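Local atomic coordinates of putative polyketide synthase (Brevibacillus brevis, PDB entry 5HU7), a protein that contributes a dehydratase (lyase) domain to a trans-AT polyketide synthase, probably removing water from beta-hydroxyacyl intermediates on the growing chain. Residues H13-K18 and S30-Q35; K257-R262 and I278-E283; Y24-S29 and V99-E104. One frame throughout, in Å; residues are numbered along the deposited sequence.

Contact 1. Residues H13-K18 and S30-Q35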
# COMPACT_ATOMS: atom_id res chain seq x y z
N HIS A 13 -4.91 -5.61 -6.38
CA HIS A 13 -6.00 -6.49 -6.74
C HIS A 13 -7.01 -5.68 -7.57
O HIS A 13 -7.08 -4.46 -7.38
CB HIS A 13 -6.60 -7.00 -5.42
CG HIS A 13 -7.84 -7.83 -5.52
ND1 HIS A 13 -9.09 -7.24 -5.69
CD2 HIS A 13 -8.00 -9.16 -5.44
CE1 HIS A 13 -9.95 -8.24 -5.73
NE2 HIS A 13 -9.34 -9.42 -5.60
N PRO A 14 -7.84 -6.28 -8.46
CA PRO A 14 -8.81 -5.47 -9.23
C PRO A 14 -9.68 -4.52 -8.40
O PRO A 14 -10.02 -3.43 -8.85
CB PRO A 14 -9.66 -6.54 -9.93
CG PRO A 14 -8.73 -7.67 -10.11
CD PRO A 14 -7.93 -7.70 -8.85
N LEU A 15 -9.99 -4.89 -7.16
CA LEU A 15 -10.81 -4.08 -6.28
C LEU A 15 -10.03 -3.36 -5.20
O LEU A 15 -10.65 -2.57 -4.51
CB LEU A 15 -11.92 -4.95 -5.68
CG LEU A 15 -12.88 -5.60 -6.68
CD1 LEU A 15 -14.00 -6.29 -5.97
CD2 LEU A 15 -13.46 -4.57 -7.62
N LEU A 16 -8.72 -3.63 -5.02
CA LEU A 16 -7.88 -2.95 -4.01
C LEU A 16 -6.75 -2.35 -4.75
O LEU A 16 -5.80 -3.06 -5.04
CB LEU A 16 -7.23 -3.90 -3.00
CG LEU A 16 -7.95 -4.45 -1.86
CD1 LEU A 16 -6.95 -5.01 -0.92
CD2 LEU A 16 -8.82 -3.41 -1.17
N HIS A 17 -6.78 -1.08 -5.03
CA HIS A 17 -5.73 -0.49 -5.84
C HIS A 17 -4.48 -0.14 -5.06
O HIS A 17 -3.38 -0.41 -5.52
CB HIS A 17 -6.29 0.72 -6.62
CG HIS A 17 -7.48 0.35 -7.45
ND1 HIS A 17 -8.30 1.31 -8.01
CD2 HIS A 17 -7.94 -0.87 -7.82
CE1 HIS A 17 -9.23 0.65 -8.67
NE2 HIS A 17 -9.08 -0.67 -8.53
N LYS A 18 -4.64 0.40 -3.86
CA LYS A 18 -3.49 0.81 -3.06
C LYS A 18 -3.68 0.65 -1.59
O LYS A 18 -4.78 0.80 -1.09
CB LYS A 18 -3.18 2.32 -3.29
CG LYS A 18 -2.50 2.67 -4.61
CD LYS A 18 -1.09 2.05 -4.71
CE LYS A 18 -0.23 2.66 -5.80
NZ LYS A 18 -0.77 2.38 -7.16
N SER A 30 -9.40 2.48 -3.37
CA SER A 30 -9.63 2.23 -4.80
C SER A 30 -10.47 3.36 -5.36
O SER A 30 -11.32 3.89 -4.65
CB SER A 30 -10.35 0.91 -4.99
OG SER A 30 -9.60 -0.13 -4.40
N SER A 31 -10.26 3.71 -6.62
CA SER A 31 -11.05 4.73 -7.31
C SER A 31 -11.74 4.05 -8.47
O SER A 31 -11.06 3.43 -9.28
CB SER A 31 -10.16 5.89 -7.77
OG SER A 31 -9.61 6.59 -6.66
N PHE A 32 -13.07 4.09 -8.50
CA PHE A 32 -13.87 3.40 -9.53
C PHE A 32 -14.64 4.35 -10.40
O PHE A 32 -15.20 5.33 -9.90
CB PHE A 32 -14.87 2.43 -8.88
CG PHE A 32 -14.24 1.33 -8.05
CD1 PHE A 32 -13.39 0.40 -8.63
CD2 PHE A 32 -14.56 1.18 -6.71
CE1 PHE A 32 -12.84 -0.63 -7.87
CE2 PHE A 32 -13.99 0.17 -5.95
CZ PHE A 32 -13.13 -0.73 -6.53
N THR A 33 -14.63 4.07 -11.70
CA THR A 33 -15.32 4.82 -12.75
C THR A 33 -16.61 4.12 -13.19
O THR A 33 -17.45 4.77 -13.76
CB THR A 33 -14.41 4.97 -14.00
OG1 THR A 33 -14.21 3.70 -14.65
CG2 THR A 33 -13.08 5.64 -13.69
N GLY A 34 -16.73 2.81 -12.99
CA GLY A 34 -17.86 2.04 -13.48
C GLY A 34 -17.45 1.17 -14.65
O GLY A 34 -18.22 0.31 -15.07
N GLN A 35 -16.23 1.37 -15.19
CA GLN A 35 -15.71 0.58 -16.30
C GLN A 35 -14.84 -0.59 -15.84
O GLN A 35 -14.45 -1.40 -16.69
CB GLN A 35 -14.87 1.48 -17.24
CG GLN A 35 -15.66 2.60 -17.93
CD GLN A 35 -16.72 2.03 -18.84
OE1 GLN A 35 -17.91 2.08 -18.53
NE2 GLN A 35 -16.31 1.43 -19.97
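Ser-30 OG is gripped from two directions: it donates to Leu-15 O at 2.7 Å and accepts from His-17 N at 3.0 Å, with an N-H...O angle of 151°. The donating hydroxyl lies above the carbonyl plane of Leu-15 rather than in it. Leu-15 O comes from the third residue of a type I beta turn, His-13 to Leu-16, and His-17 N from the residue just after it, so one small hydroxyl ties this turn to strand 26-32 of the first hotdog unit. Serine suits the place, because its OG can give and accept within a compact, buried site. The ring of His-17, with CG anti to the carbonyl carbon (chi1 -56°), lies over Ser-30, whose CB sits 3.8 Å from the ring centroid in a CH-pi contact. The ring is fixed further by NE2, which donates to Pro-14 O at 2.9 Å, close to the imidazole plane; this bond runs back to the turn. At the imidazole edge, His-17 CE1 comes to 3.4 Å from Ser-31 O. Phe-32, beyond it, meets the imidazole obliquely, the planes inclined at 75°. Phe-32 also turns the edge of its ring to Leu-15 O. Met-58 of helix 52-65 touches Phe-32 too. Within the turn, His-13 ND1 accepts from Leu-15 N, its NE2 being bonded to Glu-57. As an apolar neighbour for the phenyl, Leu-15 crosses Phe-32 at about a right angle, its CD2 4.0 Å from Phe-32 CE1.

Contact 2. Residues K257-R262 and I278-E283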
# COMPACT_ATOMS: atom_id res chain seq x y z
N LYS A 257 -18.22 -24.67 -10.84
CA LYS A 257 -18.99 -25.24 -11.94
C LYS A 257 -20.47 -25.40 -11.59
O LYS A 257 -21.29 -25.42 -12.49
CB LYS A 257 -18.38 -26.58 -12.35
CG LYS A 257 -16.89 -26.48 -12.72
CD LYS A 257 -16.56 -25.35 -13.71
CE LYS A 257 -15.36 -25.65 -14.59
NZ LYS A 257 -14.11 -25.83 -13.80
N TYR A 258 -20.81 -25.42 -10.29
CA TYR A 258 -22.19 -25.55 -9.83
C TYR A 258 -22.45 -24.73 -8.63
O TYR A 258 -21.56 -24.55 -7.79
CB TYR A 258 -22.50 -27.00 -9.39
CG TYR A 258 -22.49 -28.02 -10.51
CD1 TYR A 258 -21.31 -28.63 -10.91
CD2 TYR A 258 -23.66 -28.41 -11.13
CE1 TYR A 258 -21.29 -29.56 -11.94
CE2 TYR A 258 -23.66 -29.34 -12.16
CZ TYR A 258 -22.47 -29.93 -12.55
OH TYR A 258 -22.43 -30.84 -13.58
N ALA A 259 -23.72 -24.35 -8.46
CA ALA A 259 -24.22 -23.67 -7.27
C ALA A 259 -25.46 -24.42 -6.80
O ALA A 259 -26.38 -24.62 -7.58
CB ALA A 259 -24.57 -22.22 -7.59
N LEU A 260 -25.45 -24.91 -5.57
CA LEU A 260 -26.60 -25.56 -4.96
C LEU A 260 -27.24 -24.49 -4.09
O LEU A 260 -26.55 -23.94 -3.25
CB LEU A 260 -26.18 -26.75 -4.10
CG LEU A 260 -27.32 -27.49 -3.37
CD1 LEU A 260 -28.25 -28.15 -4.33
CD2 LEU A 260 -26.77 -28.50 -2.44
N ILE A 261 -28.51 -24.16 -4.33
CA ILE A 261 -29.20 -23.11 -3.59
C ILE A 261 -30.37 -23.74 -2.87
O ILE A 261 -31.13 -24.49 -3.48
CB ILE A 261 -29.68 -21.96 -4.52
CG1 ILE A 261 -28.52 -21.34 -5.35
CG2 ILE A 261 -30.38 -20.86 -3.72
CD1 ILE A 261 -28.97 -20.81 -6.68
N ARG A 262 -30.53 -23.39 -1.59
CA ARG A 262 -31.60 -23.88 -0.72
C ARG A 262 -32.07 -22.71 0.14
O ARG A 262 -31.39 -21.69 0.26
CB ARG A 262 -31.02 -24.92 0.27
CG ARG A 262 -30.49 -26.23 -0.32
CD ARG A 262 -30.02 -27.11 0.83
NE ARG A 262 -29.32 -28.35 0.42
CZ ARG A 262 -29.89 -29.49 0.05
NH1 ARG A 262 -31.22 -29.59 -0.03
NH2 ARG A 262 -29.14 -30.55 -0.26
N ILE A 278 -26.13 -21.10 0.03
CA ILE A 278 -25.56 -21.32 -1.28
C ILE A 278 -24.23 -22.01 -1.12
O ILE A 278 -23.36 -21.51 -0.42
CB ILE A 278 -25.40 -19.98 -2.06
CG1 ILE A 278 -26.74 -19.26 -2.17
CG2 ILE A 278 -24.82 -20.22 -3.47
CD1 ILE A 278 -26.70 -17.92 -2.87
N GLU A 279 -24.06 -23.14 -1.82
CA GLU A 279 -22.81 -23.89 -1.87
C GLU A 279 -22.33 -23.87 -3.32
O GLU A 279 -23.09 -24.19 -4.23
CB GLU A 279 -23.01 -25.32 -1.37
CG GLU A 279 -22.97 -25.34 0.14
CD GLU A 279 -23.81 -26.40 0.83
OE1 GLU A 279 -25.00 -26.54 0.48
OE2 GLU A 279 -23.29 -27.07 1.74
N LEU A 280 -21.08 -23.46 -3.52
CA LEU A 280 -20.46 -23.34 -4.82
C LEU A 280 -19.37 -24.39 -4.87
O LEU A 280 -18.48 -24.36 -4.04
CB LEU A 280 -19.87 -21.93 -4.99
CG LEU A 280 -20.85 -20.77 -4.78
CD1 LEU A 280 -20.16 -19.45 -4.95
CD2 LEU A 280 -22.01 -20.84 -5.77
N CYS A 281 -19.45 -25.33 -5.82
CA CYS A 281 -18.49 -26.40 -5.94
C CYS A 281 -17.95 -26.54 -7.36
O CYS A 281 -18.44 -25.91 -8.29
CB CYS A 281 -19.14 -27.70 -5.48
SG CYS A 281 -20.40 -28.31 -6.62
N ASP A 282 -16.90 -27.37 -7.49
CA ASP A 282 -16.26 -27.73 -8.77
C ASP A 282 -17.02 -28.90 -9.43
O ASP A 282 -18.08 -29.26 -8.95
CB ASP A 282 -14.75 -28.06 -8.54
CG ASP A 282 -14.43 -29.28 -7.68
OD1 ASP A 282 -15.35 -30.05 -7.38
OD2 ASP A 282 -13.24 -29.45 -7.31
N GLU A 283 -16.47 -29.45 -10.55
CA GLU A 283 -17.03 -30.59 -11.31
C GLU A 283 -17.22 -31.85 -10.46
O GLU A 283 -18.11 -32.64 -10.75
CB GLU A 283 -16.08 -31.01 -12.47
CG GLU A 283 -15.83 -29.99 -13.56
CD GLU A 283 -15.00 -30.53 -14.70
OE1 GLU A 283 -13.78 -30.73 -14.50
OE2 GLU A 283 -15.56 -30.76 -15.79
O HOH W 1 -27.08 -25.10 -0.41
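Cys-281 O receives two neighbouring backbone donors, Lys-257 N at 2.8 Å and Tyr-258 N at 3.1 Å, which makes a classic beta bulge where strand 258-262 begins. From there the antiparallel pairing runs regularly: Cys-281 N returns a bond to Tyr-258 O, and Leu-260 and Glu-279 exchange a pair. Between these, Ala-259 and Leu-280 form a non-hydrogen-bonded pair in which Ala-259 CB lies only 3.4 Å from Leu-280 CD2, a tight fit that favours the small methyl of alanine. Ile-261 and Ile-278 lie side by side on the same face, CG1 to CG1. Helix 212-227 packs on this face through Leu-216, Leu-223 and Leu-212, as the central helix of a hotdog fold lies in its curved sheet, here that of the second unit. The other face bears Tyr-258, Leu-260, Glu-279 and Cys-281. Cys-281 SG takes the crowded position between backbone N and carbonyl carbon (chi1 71°), which brings it 3.7 Å from Tyr-258 CB and obliquely beside the ring; Leu-145 of helix 145-150 covers both residues. Glu-279 runs alongside Leu-260, and a water lies 2.7 Å from Glu-279 OE1 and also within reach of Leu-260 O. The salt bridge of OE2 with Arg-290 probably offsets the charge of this buried carboxylate. At the bulged end, the side chains of Lys-257 and Glu-283 pass at a slant, CG to CG 3.8 Å, while their charged ends, NZ and OE1, stay 5.0 Å apart.

Contact 3. Residues Y24-S29 and V99-E104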
# COMPACT_ATOMS: atom_id res chain seq x y z
N TYR A 24 -3.36 6.82 11.78
CA TYR A 24 -4.69 6.66 12.33
C TYR A 24 -5.45 5.46 11.86
O TYR A 24 -6.48 5.18 12.47
CB TYR A 24 -5.50 7.94 12.06
CG TYR A 24 -4.73 9.17 12.47
CD1 TYR A 24 -4.40 9.40 13.80
CD2 TYR A 24 -4.17 10.02 11.52
CE1 TYR A 24 -3.63 10.49 14.19
CE2 TYR A 24 -3.39 11.11 11.89
CZ TYR A 24 -3.13 11.35 13.22
OH TYR A 24 -2.36 12.43 13.62
N GLU A 25 -5.00 4.73 10.80
CA GLU A 25 -5.78 3.60 10.27
C GLU A 25 -5.02 2.68 9.32
O GLU A 25 -4.25 3.17 8.51
CB GLU A 25 -6.96 4.21 9.51
CG GLU A 25 -8.13 3.29 9.17
CD GLU A 25 -9.24 4.03 8.43
OE1 GLU A 25 -9.05 5.22 8.09
OE2 GLU A 25 -10.30 3.42 8.18
N LEU A 26 -5.32 1.35 9.35
CA LEU A 26 -4.83 0.33 8.39
C LEU A 26 -5.93 0.27 7.32
O LEU A 26 -7.06 -0.11 7.64
CB LEU A 26 -4.69 -1.07 9.04
CG LEU A 26 -4.40 -2.28 8.13
CD1 LEU A 26 -3.06 -2.21 7.48
CD2 LEU A 26 -4.41 -3.57 8.90
N ARG A 27 -5.62 0.71 6.07
CA ARG A 27 -6.65 0.72 5.03
C ARG A 27 -6.15 0.65 3.61
O ARG A 27 -4.99 0.87 3.33
CB ARG A 27 -7.57 1.95 5.17
CG ARG A 27 -6.91 3.26 4.80
CD ARG A 27 -7.91 4.40 4.73
NE ARG A 27 -7.29 5.64 4.27
CZ ARG A 27 -7.90 6.82 4.23
NH1 ARG A 27 -9.17 6.95 4.64
NH2 ARG A 27 -7.25 7.90 3.78
N TYR A 28 -7.07 0.34 2.72
CA TYR A 28 -6.82 0.23 1.29
C TYR A 28 -7.80 1.16 0.57
O TYR A 28 -8.89 1.41 1.08
CB TYR A 28 -6.94 -1.23 0.84
CG TYR A 28 -6.08 -2.17 1.65
CD1 TYR A 28 -6.52 -2.66 2.87
CD2 TYR A 28 -4.77 -2.44 1.27
CE1 TYR A 28 -5.68 -3.42 3.69
CE2 TYR A 28 -3.94 -3.25 2.05
CZ TYR A 28 -4.41 -3.76 3.25
OH TYR A 28 -3.62 -4.52 4.08
N SER A 29 -7.37 1.75 -0.53
CA SER A 29 -8.22 2.68 -1.30
C SER A 29 -8.22 2.34 -2.74
O SER A 29 -7.19 1.92 -3.29
CB SER A 29 -7.76 4.13 -1.11
OG SER A 29 -7.62 4.42 0.28
N VAL A 99 -11.32 0.56 2.32
CA VAL A 99 -11.56 -0.64 3.12
C VAL A 99 -10.65 -0.53 4.34
O VAL A 99 -9.43 -0.62 4.20
CB VAL A 99 -11.30 -2.00 2.46
CG1 VAL A 99 -11.90 -3.11 3.31
CG2 VAL A 99 -11.82 -2.05 1.06
N GLY A 100 -11.24 -0.32 5.49
CA GLY A 100 -10.49 -0.25 6.73
C GLY A 100 -10.55 -1.60 7.41
O GLY A 100 -11.55 -2.31 7.29
N ILE A 101 -9.46 -1.97 8.10
CA ILE A 101 -9.37 -3.20 8.86
C ILE A 101 -9.08 -2.76 10.31
O ILE A 101 -8.17 -1.97 10.52
CB ILE A 101 -8.28 -4.14 8.33
CG1 ILE A 101 -8.48 -4.50 6.84
CG2 ILE A 101 -8.20 -5.41 9.21
CD1 ILE A 101 -9.69 -5.28 6.50
N TYR A 102 -9.87 -3.23 11.30
CA TYR A 102 -9.78 -2.85 12.71
C TYR A 102 -9.75 -4.10 13.62
O TYR A 102 -10.36 -5.13 13.30
CB TYR A 102 -11.02 -2.01 13.11
CG TYR A 102 -11.42 -0.96 12.10
CD1 TYR A 102 -12.28 -1.28 11.05
CD2 TYR A 102 -10.94 0.35 12.18
CE1 TYR A 102 -12.58 -0.35 10.06
CE2 TYR A 102 -11.23 1.28 11.19
CZ TYR A 102 -12.08 0.94 10.15
OH TYR A 102 -12.43 1.85 9.19
N PRO A 103 -9.22 -3.95 14.84
CA PRO A 103 -9.22 -5.10 15.79
C PRO A 103 -10.60 -5.41 16.32
O PRO A 103 -11.43 -4.50 16.37
CB PRO A 103 -8.33 -4.63 16.94
CG PRO A 103 -8.25 -3.16 16.82
CD PRO A 103 -8.53 -2.76 15.41
N GLU A 104 -10.89 -6.69 16.59
CA GLU A 104 -12.16 -7.09 17.19
C GLU A 104 -11.92 -7.94 18.41
O GLU A 104 -12.51 -7.65 19.44
CB GLU A 104 -13.07 -7.86 16.22
CG GLU A 104 -14.47 -8.13 16.76
CD GLU A 104 -15.39 -6.94 16.96
OE1 GLU A 104 -14.99 -5.79 16.66
OE2 GLU A 104 -16.53 -7.16 17.43
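The carboxylate of Glu-25 and the ring of Tyr-102 approach obliquely, their planes 31° apart, and Tyr-102 OH makes a weak hydrogen bond to Glu-25 OE2 at 2.8 Å. The Tyr-102 ring also takes part in a cation-pi contact with Lys-112. On the other face of the pairing, Tyr-28 turns a ring edge to strand 99-104: its CD1 is 3.8 Å from Val-99 O, and its CE1 is near Ile-101 CG1. Glu-25 reaches the phenol because CG stands opposite the backbone N (chi1 -164°) and the chain is extended beyond it. The same OE2 bonds to Tyr-114 OH, so two phenols meet one carboxylate oxygen. Replacing Tyr-102 with a phenylalanine would probably leave Glu-25 OE2 with Tyr-114 but without its phenol partner on this strand, and less firmly placed. Arg-27 adds a long, purely electrostatic pairing to Glu-25 OE1, its NH1 being bonded to Tyr-114 OH. Beneath these groups lies Gly-100, where a beta carbon would lie about 2.7 Å from Glu-25 OE2 and nearer still to Tyr-102 OH; glycine is what the polar cluster permits. The backbones form an antiparallel pair of strands in the first hotdog unit. Tyr-28 and Val-99 exchange bonds of 2.9 Å each, Tyr-28 N to Val-99 O and Val-99 N to Tyr-28 O, and Ile-101 N donates to Leu-26 O. On the face of Tyr-28 and Val-99, the apolar chains suit packing against helix 52-65, with Ala-62 touching both. Leu-26 CD2 rests on Ile-101 CB at 4.0 Å. Leu-26 and Tyr-28 also pack against Asp-22 and Ser-21 of the second subunit, placing this part of strand 26-32 at the contact between subunits.

From the N terminus, contact 1 comes first, closing the short loop between 13-18 and 30-35. Within that loop lies the first segment of contact 3, 24-29, whose partner 99-104 follows some seventy residues later, so the two contacts cross. They share strand 26-32 and touch: Lys-18 O and Ser-29 N lie 2.8 Å apart, a probable hydrogen bond. Contact 3 thus closes a long excursion that includes helix 52-65, joining strands 26-32 and 95-105 of the first hotdog unit. Contact 2 follows in series, closing a local loop between 257-262 and 278-283 in the second unit, its centre 28 Å from that of contact 1 and 32 Å from that of contact 3.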